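Local atomic coordinates of pectate lyase/Amb allergen (PDB entry 4HWV), a protein that probably cleaves pectate by calcium-dependent beta-elimination, as a secreted polysaccharide lyase of family 1 with a right-handed parallel beta-helix fold. Residues D219-S224 and G270-Q275; R249-F254 and A361-L366. All blocks are in the same frame, centred on the assembly; numbering follows the deposited sequence.

Contact 1: D219-S224 and G270-Q275; sequences DGRWNS and GDFKVQ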
# COMPACT_ATOMS: atom_id res chain seq x y z
N ASP A 219 0.04 0.98 -30.18
CA ASP A 219 -0.98 0.07 -29.68
C ASP A 219 -1.85 0.70 -28.61
O ASP A 219 -2.93 0.20 -28.31
CB ASP A 219 -0.33 -1.17 -29.07
CG ASP A 219 0.38 -2.02 -30.09
OD1 ASP A 219 -0.07 -2.07 -31.25
OD2 ASP A 219 1.39 -2.63 -29.71
N GLY A 220 -1.38 1.80 -28.02
CA GLY A 220 -2.13 2.48 -26.99
C GLY A 220 -1.61 2.31 -25.57
O GLY A 220 -1.00 1.29 -25.21
N ARG A 221 -1.83 3.34 -24.75
CA ARG A 221 -1.46 3.29 -23.34
C ARG A 221 -2.44 4.09 -22.54
O ARG A 221 -3.04 5.05 -23.04
CB ARG A 221 -0.09 3.94 -23.11
CG ARG A 221 1.09 3.24 -23.77
CD ARG A 221 1.42 1.91 -23.10
NE ARG A 221 2.65 1.30 -23.60
CZ ARG A 221 2.72 0.48 -24.65
NH1 ARG A 221 1.62 0.15 -25.30
NH2 ARG A 221 3.90 -0.02 -25.03
N TRP A 222 -2.59 3.71 -21.27
CA TRP A 222 -3.24 4.57 -20.28
C TRP A 222 -2.21 5.53 -19.70
O TRP A 222 -1.14 5.10 -19.30
CB TRP A 222 -3.79 3.74 -19.13
CG TRP A 222 -5.02 2.92 -19.48
CD1 TRP A 222 -5.04 1.60 -19.86
CD2 TRP A 222 -6.38 3.36 -19.48
NE1 TRP A 222 -6.34 1.21 -20.11
CE2 TRP A 222 -7.18 2.27 -19.89
CE3 TRP A 222 -7.01 4.58 -19.19
CZ2 TRP A 222 -8.57 2.34 -19.96
CZ3 TRP A 222 -8.39 4.66 -19.28
CH2 TRP A 222 -9.15 3.54 -19.67
N ASN A 223 -2.55 6.81 -19.64
CA ASN A 223 -1.64 7.80 -19.08
C ASN A 223 -2.32 8.64 -18.03
O ASN A 223 -3.51 8.98 -18.16
CB ASN A 223 -1.10 8.74 -20.16
CG ASN A 223 -0.25 8.00 -21.19
OD1 ASN A 223 0.80 7.42 -20.88
ND2 ASN A 223 -0.68 8.05 -22.43
N SER A 224 -1.54 9.01 -17.01
CA SER A 224 -1.98 9.86 -15.92
C SER A 224 -1.13 11.12 -15.85
O SER A 224 -0.08 11.22 -16.49
CB SER A 224 -1.95 9.09 -14.61
OG SER A 224 -3.06 8.22 -14.51
N GLY A 270 0.39 -6.52 -19.80
CA GLY A 270 0.85 -5.49 -18.88
C GLY A 270 1.12 -4.13 -19.49
O GLY A 270 1.03 -3.12 -18.79
N ASP A 271 1.43 -4.08 -20.79
CA ASP A 271 1.60 -2.79 -21.49
C ASP A 271 0.35 -1.93 -21.29
O ASP A 271 0.41 -0.70 -21.34
CB ASP A 271 1.78 -2.98 -23.02
CG ASP A 271 3.17 -3.44 -23.43
OD1 ASP A 271 4.11 -3.36 -22.62
OD2 ASP A 271 3.31 -3.87 -24.61
N PHE A 272 -0.79 -2.58 -21.09
CA PHE A 272 -2.08 -1.93 -21.13
C PHE A 272 -2.71 -1.78 -19.74
O PHE A 272 -3.91 -1.55 -19.61
CB PHE A 272 -2.98 -2.67 -22.13
CG PHE A 272 -2.28 -2.91 -23.44
CD1 PHE A 272 -1.92 -1.83 -24.24
CD2 PHE A 272 -1.93 -4.19 -23.86
CE1 PHE A 272 -1.24 -2.03 -25.43
CE2 PHE A 272 -1.26 -4.38 -25.05
CZ PHE A 272 -0.90 -3.29 -25.83
N LYS A 273 -1.87 -1.88 -18.70
CA LYS A 273 -2.34 -1.65 -17.34
C LYS A 273 -2.94 -0.24 -17.23
O LYS A 273 -2.56 0.68 -17.97
CB LYS A 273 -1.19 -1.78 -16.33
CG LYS A 273 -0.12 -0.70 -16.45
CD LYS A 273 1.01 -0.88 -15.45
CE LYS A 273 1.90 -2.04 -15.88
NZ LYS A 273 2.87 -2.40 -14.85
N VAL A 274 -3.88 -0.07 -16.30
CA VAL A 274 -4.45 1.23 -16.09
C VAL A 274 -3.53 1.98 -15.14
O VAL A 274 -3.60 1.85 -13.92
CB VAL A 274 -5.88 1.14 -15.53
CG1 VAL A 274 -6.48 2.53 -15.37
CG2 VAL A 274 -6.79 0.31 -16.45
N GLN A 275 -2.65 2.78 -15.73
CA GLN A 275 -1.61 3.51 -15.02
C GLN A 275 -2.18 4.77 -14.39
O GLN A 275 -2.59 5.69 -15.10
CB GLN A 275 -0.50 3.86 -16.02
CG GLN A 275 0.66 4.66 -15.44
CD GLN A 275 1.27 4.00 -14.22
OE1 GLN A 275 0.89 4.30 -13.08
NE2 GLN A 275 2.23 3.10 -14.44
O HOH W 1 2.45 -1.95 -27.06
O HOH W 2 -6.63 -1.63 -20.13
O HOH W 3 -1.14 1.35 -20.27
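Asp-271 lays its carboxylate over one face of the Arg-221 guanidinium, the two planes only 19° apart. The resulting salt bridge is long, 3.9 Å from Arg-221 NH2 to Asp-271 OD2, and rests on charge alone because no N-H points at the oxygen. A water joins Asp-271 OD2 to Arg-221 NH1 and Asp-219 OD2. Phe-272 turns its ring edge to Gly-220 O, which lies 3.3 Å from CE1, and to CB of Asp-219; its own carbonyl reaches Trp-222 NE1 through a second water. Lys-273 takes part through its backbone O, linked by a third water to Trp-222 N and Asp-271 O. CG2 of Val-274 sits over the indole of Trp-222 in a CH-pi contact, and Trp-212, on the antiparallel partner of strand 221-223, also meets this indole. At Gln-275 the backbone O accepts a 2.6 Å hydrogen bond from Ser-224 OG on an in-plane lone pair; the side chain of Ser-224 lies about 5 Å from that of Asp-278, a calcium ligand. Residues 219-224 are thus held to the 270-275 loop by one direct hydrogen bond at the calcium end, whereas the other hydrogen-bonded links between them run through water.

Contact 2: R249-F254 and A361-L366; sequences RHDHAF and ADYPWL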
# COMPACT_ATOMS: atom_id res chain seq x y z
N ARG A 249 -0.79 2.08 -3.04
CA ARG A 249 -1.50 1.76 -4.28
C ARG A 249 -0.48 1.51 -5.39
O ARG A 249 -0.25 2.36 -6.26
CB ARG A 249 -2.48 2.86 -4.66
CG ARG A 249 -3.74 2.83 -3.80
CD ARG A 249 -4.83 3.80 -4.28
NE ARG A 249 -4.40 5.18 -4.06
CZ ARG A 249 -5.20 6.23 -4.23
NH1 ARG A 249 -6.46 6.08 -4.65
NH2 ARG A 249 -4.73 7.43 -3.93
N HIS A 250 0.13 0.33 -5.35
CA HIS A 250 1.09 -0.04 -6.38
C HIS A 250 0.37 -0.34 -7.69
O HIS A 250 -0.77 -0.83 -7.70
CB HIS A 250 1.88 -1.27 -5.95
CG HIS A 250 2.84 -1.00 -4.84
ND1 HIS A 250 3.75 -1.94 -4.39
CD2 HIS A 250 3.06 0.11 -4.10
CE1 HIS A 250 4.47 -1.42 -3.42
NE2 HIS A 250 4.08 -0.17 -3.23
N ASP A 251 1.08 -0.09 -8.79
CA ASP A 251 0.51 -0.29 -10.13
C ASP A 251 -0.01 -1.70 -10.37
O ASP A 251 -0.94 -1.90 -11.14
CB ASP A 251 1.55 0.04 -11.19
CG ASP A 251 1.96 1.49 -11.18
OD1 ASP A 251 1.28 2.31 -10.51
OD2 ASP A 251 2.96 1.81 -11.84
N HIS A 252 0.62 -2.66 -9.70
CA HIS A 252 0.22 -4.06 -9.79
C HIS A 252 -1.26 -4.28 -9.46
O HIS A 252 -1.87 -5.24 -9.94
CB HIS A 252 1.13 -4.87 -8.84
CG HIS A 252 1.10 -6.35 -9.05
ND1 HIS A 252 0.25 -7.18 -8.34
CD2 HIS A 252 1.83 -7.16 -9.85
CE1 HIS A 252 0.45 -8.43 -8.70
NE2 HIS A 252 1.41 -8.45 -9.61
N ALA A 253 -1.85 -3.38 -8.66
CA ALA A 253 -3.26 -3.51 -8.27
C ALA A 253 -4.23 -3.13 -9.39
O ALA A 253 -5.43 -3.40 -9.27
CB ALA A 253 -3.56 -2.66 -7.05
N PHE A 254 -3.72 -2.50 -10.44
CA PHE A 254 -4.57 -1.93 -11.48
C PHE A 254 -4.12 -2.39 -12.87
O PHE A 254 -3.62 -1.61 -13.66
CB PHE A 254 -4.56 -0.40 -11.38
CG PHE A 254 -4.83 0.11 -10.00
CD1 PHE A 254 -6.12 0.15 -9.49
CD2 PHE A 254 -3.77 0.55 -9.20
CE1 PHE A 254 -6.35 0.61 -8.19
CE2 PHE A 254 -4.00 1.00 -7.91
CZ PHE A 254 -5.29 1.04 -7.41
N ALA A 361 7.66 -9.30 -9.65
CA ALA A 361 7.77 -8.19 -8.70
C ALA A 361 6.77 -7.09 -9.01
O ALA A 361 6.26 -6.99 -10.13
CB ALA A 361 9.20 -7.64 -8.70
N ASP A 362 6.49 -6.22 -8.05
CA ASP A 362 5.54 -5.13 -8.29
C ASP A 362 6.07 -4.12 -9.31
O ASP A 362 5.32 -3.63 -10.17
CB ASP A 362 5.19 -4.40 -7.00
CG ASP A 362 4.04 -5.06 -6.26
OD1 ASP A 362 3.61 -6.17 -6.67
OD2 ASP A 362 3.56 -4.47 -5.27
N TYR A 363 7.36 -3.83 -9.22
CA TYR A 363 7.99 -2.87 -10.12
C TYR A 363 9.27 -3.47 -10.67
O TYR A 363 10.37 -3.03 -10.36
CB TYR A 363 8.29 -1.56 -9.39
CG TYR A 363 7.05 -0.81 -8.98
CD1 TYR A 363 6.35 -0.02 -9.90
CD2 TYR A 363 6.57 -0.88 -7.67
CE1 TYR A 363 5.21 0.67 -9.54
CE2 TYR A 363 5.42 -0.20 -7.29
CZ TYR A 363 4.75 0.59 -8.22
OH TYR A 363 3.60 1.28 -7.88
N PRO A 364 9.14 -4.52 -11.50
CA PRO A 364 10.36 -5.15 -12.03
C PRO A 364 11.20 -4.15 -12.81
O PRO A 364 10.66 -3.33 -13.55
CB PRO A 364 9.82 -6.25 -12.98
CG PRO A 364 8.38 -6.41 -12.62
CD PRO A 364 7.92 -5.06 -12.11
N TRP A 365 12.51 -4.23 -12.64
CA TRP A 365 13.42 -3.36 -13.37
C TRP A 365 13.30 -3.56 -14.88
O TRP A 365 13.40 -4.68 -15.40
CB TRP A 365 14.84 -3.71 -12.96
CG TRP A 365 15.93 -2.89 -13.60
CD1 TRP A 365 16.43 -3.03 -14.87
CD2 TRP A 365 16.68 -1.83 -12.99
NE1 TRP A 365 17.44 -2.13 -15.08
CE2 TRP A 365 17.62 -1.39 -13.94
CE3 TRP A 365 16.65 -1.22 -11.72
CZ2 TRP A 365 18.53 -0.38 -13.66
CZ3 TRP A 365 17.56 -0.23 -11.46
CH2 TRP A 365 18.49 0.19 -12.43
N LEU A 366 13.11 -2.44 -15.57
CA LEU A 366 13.12 -2.43 -17.03
C LEU A 366 14.36 -1.71 -17.57
O LEU A 366 15.06 -2.23 -18.44
CB LEU A 366 11.85 -1.78 -17.57
CG LEU A 366 11.81 -1.65 -19.10
CD1 LEU A 366 11.83 -3.01 -19.81
CD2 LEU A 366 10.56 -0.87 -19.47
O HOH W 4 3.41 -2.17 -9.15
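His-250 and Asp-362 meet with ring and carboxylate planes nearly perpendicular, joining the loop after strand 243-245 to the one after strand 345-356 of the parallel beta-helix. The hydrogen bond between them is short and fairly straight, 2.7 Å from His-250 ND1 to Asp-362 OD2 with an angle of 165° at the hydrogen; the oxygen lies close to the imidazole plane and offers its anti lone pair. The other carboxylate oxygen lies against a different ring: Asp-362 OD1 rests over a face of His-252, 3.5 Å from its CG, with the two flat groups only 23° apart. His-252 reaches this position with CG anti to the backbone N (chi1 -166°).

Tyr-363 approaches His-250 from over its face, presenting an edge in a T-shaped pair whose centroids are 5.2 Å apart. The phenol oxygen passes on to the backbone, where Tyr-363 OH accepts a 3.0 Å hydrogen bond from Asp-251 N. Asp-251 OD2 lies at the edge of the tyrosine ring, near its plane; Asp-251 OD1 is bonded to His-277 and OD2 to Gln-275. A water resting over the centre of the Tyr-363 ring bridges His-252 N and Asp-362 O. His-252 ND1 bonds to Asp-248 of the second subunit, which places the pairing at the subunit interface. The negative charge of Asp-362 probably polarises both imidazoles, through the hydrogen bond at His-250 and across the ring face at His-252.

In the fold
From the N terminus, the chain passes strand 221-223 and strands 229-234, 237-240 and 243-245 before reaching 249-254. It then runs through strands 261-262 and 265-266 to 270-275, where contact 1 closes a loop with 45 intervening residues. Contact 2 closes a longer one at 361-366, beyond strand 345-356 and with 106 residues between its segments. The loops cross, since 249-254 lies within the first and 270-275 within the second. The contacts also touch: Gln-275 NE2 probably bonds to Asp-251 OD2, and Val-274 N to Phe-254 O. Together they tie loops that project from separate turns of the beta-helix, from near the calcium site to the subunit interface.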